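Local atomic coordinates of putative sensory box/GGDEF family protein (Vibrio parahaemolyticus, PDB entry 3LID), a protein that probably makes cyclic di-GMP from GTP under the control of an extracellular PDC-fold sensor domain, the part in this crystal. Residues Ser114-Phe119 and Ser151-Met156. Residues are numbered along the deposited sequence; the frame is centred on the assembly and turned at random.
Sequences SAREYF and SLRILM. With PO4 (phosphate ion), chain C.
The aromatic ring of Y118 has CD of R153 over one face and CB of R116 over the other, and all three side chains end on the same phosphate ion. R153 CD sits close to the ring normal, 3.6 Å from the Y118 centroid, a CH-pi contact; the guanidinium beyond it is tilted only 22° from the ring plane. The extended chain of R153 (chi3 -174°) carries NE on past the ring to the ion, where NE gives a fairly straight bond to phosphate O3 at 2.6 Å and NH2 reaches O4 at 2.9 Å. R116, at the N-cap of helix 117-124, is instead bent at chi2 and chi3, which sets its guanidinium face against Y118 CE2 and brings NH1 to the same O4 at 2.8 Å. The two guanidinium planes stand 74° apart, with R116 NH2 and R153 NH2 3.5 Å from each other; the shared anion, and E136 through its salt bridge to R116, probably balance the charge. Tyrosine combines a flat apolar surface with a hydroxyl, which donates to phosphate O2 at 2.7 Å. Away from the ion, L155 CD2 packs near Y118 CD1 at 4.1 Å. The side chains of K113, R83 and N171 and the backbone N of R139 also hydrogen-bond to the ion. Such a pocket, between the seven-stranded antiparallel sheet and helix 117-124, is consistent with the ligand site of PDC (Cache) sensor domains.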
loop_
_atom_site.group_PDB
_atom_site.type_symbol
_atom_site.label_atom_id
_atom_site.label_comp_id
_atom_site.label_asym_id
_atom_site.label_seq_id
_atom_site.Cartn_x
_atom_site.Cartn_y
_atom_site.Cartn_z
ATOM N N SER A 114 13.097 -1.611 17.874
ATOM C CA SER A 114 13.363 -0.254 18.324
ATOM C C SER A 114 14.298 0.585 17.452
ATOM O O SER A 114 14.247 1.853 17.571
ATOM C CB SER A 114 13.828 -0.258 19.776
ATOM O OG SER A 114 15.106 -0.888 19.830
ATOM N N ALA A 115 15.125 -0.038 16.602
ATOM C CA ALA A 115 16.039 0.729 15.732
ATOM C C ALA A 115 15.339 1.267 14.471
ATOM O O ALA A 115 15.882 2.150 13.785
ATOM C CB ALA A 115 17.204 -0.119 15.304
ATOM N N ARG A 116 14.110 0.819 14.211
ATOM C CA ARG A 116 13.437 1.222 12.990
ATOM C C ARG A 116 12.907 2.628 13.081
ATOM O O ARG A 116 12.354 3.039 14.100
ATOM C CB ARG A 116 12.265 0.305 12.735
ATOM C CG ARG A 116 12.773 -1.142 12.279
ATOM C CD ARG A 116 13.548 -1.144 10.958
ATOM N NE ARG A 116 12.637 -0.852 9.792
ATOM C CZ ARG A 116 11.809 -1.754 9.244
ATOM N NH1 ARG A 116 11.712 -3.031 9.736
ATOM N NH2 ARG A 116 11.007 -1.364 8.187
ATOM N N GLU A 117 13.042 3.370 11.971
ATOM C CA GLU A 117 12.510 4.734 12.013
ATOM C C GLU A 117 11.003 4.810 12.217
ATOM O O GLU A 117 10.500 5.766 12.801
ATOM C CB GLU A 117 12.955 5.464 10.729
ATOM C CG GLU A 117 14.508 5.637 10.689
ATOM C CD GLU A 117 15.069 6.589 11.801
ATOM O OE1 GLU A 117 14.301 7.351 12.435
ATOM O OE2 GLU A 117 16.290 6.527 12.114
ATOM N N TYR A 118 10.267 3.783 11.780
ATOM C CA TYR A 118 8.828 3.866 11.903
ATOM C C TYR A 118 8.486 3.752 13.361
ATOM O O TYR A 118 7.486 4.319 13.814
ATOM C CB TYR A 118 8.094 2.795 11.039
ATOM C CG TYR A 118 8.154 1.344 11.511
ATOM C CD1 TYR A 118 7.437 0.908 12.650
ATOM C CD2 TYR A 118 8.918 0.404 10.807
ATOM C CE1 TYR A 118 7.484 -0.431 13.038
ATOM C CE2 TYR A 118 8.959 -0.946 11.184
ATOM C CZ TYR A 118 8.266 -1.333 12.338
ATOM O OH TYR A 118 8.280 -2.660 12.662
ATOM N N PHE A 119 9.338 3.037 14.121
ATOM C CA PHE A 119 9.111 2.909 15.546
ATOM C C PHE A 119 9.417 4.203 16.273
ATOM O O PHE A 119 8.625 4.654 17.112
ATOM C CB PHE A 119 9.920 1.765 16.179
ATOM C CG PHE A 119 9.734 1.731 17.656
ATOM C CD1 PHE A 119 8.528 1.314 18.202
ATOM C CD2 PHE A 119 10.751 2.191 18.488
ATOM C CE1 PHE A 119 8.371 1.297 19.592
ATOM C CE2 PHE A 119 10.578 2.182 19.892
ATOM C CZ PHE A 119 9.417 1.748 20.399
ATOM N N SER A 151 5.091 -2.039 2.494
ATOM C CA SER A 151 4.014 -1.941 3.517
ATOM C C SER A 151 3.830 -0.513 3.903
ATOM O O SER A 151 4.795 0.249 3.996
ATOM C CB SER A 151 4.381 -2.640 4.877
ATOM O OG SER A 151 4.296 -4.014 4.843
ATOM N N LEU A 152 2.549 -0.160 4.132
ATOM C CA LEU A 152 2.181 1.134 4.670
ATOM C C LEU A 152 1.738 0.857 6.122
ATOM O O LEU A 152 0.772 0.141 6.375
ATOM C CB LEU A 152 1.046 1.697 3.797
ATOM C CG LEU A 152 0.840 3.217 4.007
ATOM C CD1 LEU A 152 -0.052 3.829 2.794
ATOM C CD2 LEU A 152 0.244 3.492 5.350
ATOM N N ARG A 153 2.540 1.310 7.064
ATOM C CA ARG A 153 2.322 0.851 8.471
ATOM C C ARG A 153 1.429 1.885 9.161
ATOM O O ARG A 153 1.764 3.064 9.253
ATOM C CB ARG A 153 3.698 0.797 9.200
ATOM C CG ARG A 153 4.504 -0.430 8.672
ATOM C CD ARG A 153 6.009 -0.281 9.069
ATOM N NE ARG A 153 6.796 -1.337 8.471
ATOM C CZ ARG A 153 7.237 -1.303 7.222
ATOM N NH1 ARG A 153 6.918 -0.242 6.414
ATOM N NH2 ARG A 153 7.952 -2.328 6.763
ATOM N N ILE A 154 0.309 1.425 9.703
ATOM C CA ILE A 154 -0.567 2.294 10.537
ATOM C C ILE A 154 -0.037 2.137 12.005
ATOM O O ILE A 154 0.269 0.985 12.403
ATOM C CB ILE A 154 -1.980 1.786 10.497
ATOM C CG1 ILE A 154 -2.412 1.520 9.015
ATOM C CG2 ILE A 154 -2.881 2.787 11.215
ATOM C CD1 ILE A 154 -2.321 2.786 8.111
ATOM N N LEU A 155 0.094 3.245 12.709
ATOM C CA LEU A 155 0.749 3.288 14.022
ATOM C C LEU A 155 -0.167 3.959 15.004
ATOM O O LEU A 155 -0.742 4.966 14.693
ATOM C CB LEU A 155 1.993 4.118 13.869
ATOM C CG LEU A 155 2.936 3.640 12.762
ATOM C CD1 LEU A 155 4.046 4.705 12.611
ATOM C CD2 LEU A 155 3.633 2.246 13.226
ATOM N N MET A 156 -0.327 3.356 16.209
ATOM C CA MET A 156 -1.219 3.951 17.219
ATOM C C MET A 156 -0.671 3.547 18.596
ATOM O O MET A 156 -0.784 2.361 18.981
ATOM C CB MET A 156 -2.650 3.410 16.978
ATOM C CG MET A 156 -3.709 3.948 17.952
ATOM S SD MET A 156 -5.227 3.110 17.683
ATOM C CE MET A 156 -6.008 3.938 19.025
HETATM P P PO4 C . 8.417 -4.579 9.490
HETATM O O1 PO4 C . 8.054 -6.049 9.204
HETATM O O2 PO4 C . 8.988 -4.626 10.914
HETATM O O3 PO4 C . 7.213 -3.682 9.478
HETATM O O4 PO4 C . 9.481 -4.092 8.512
#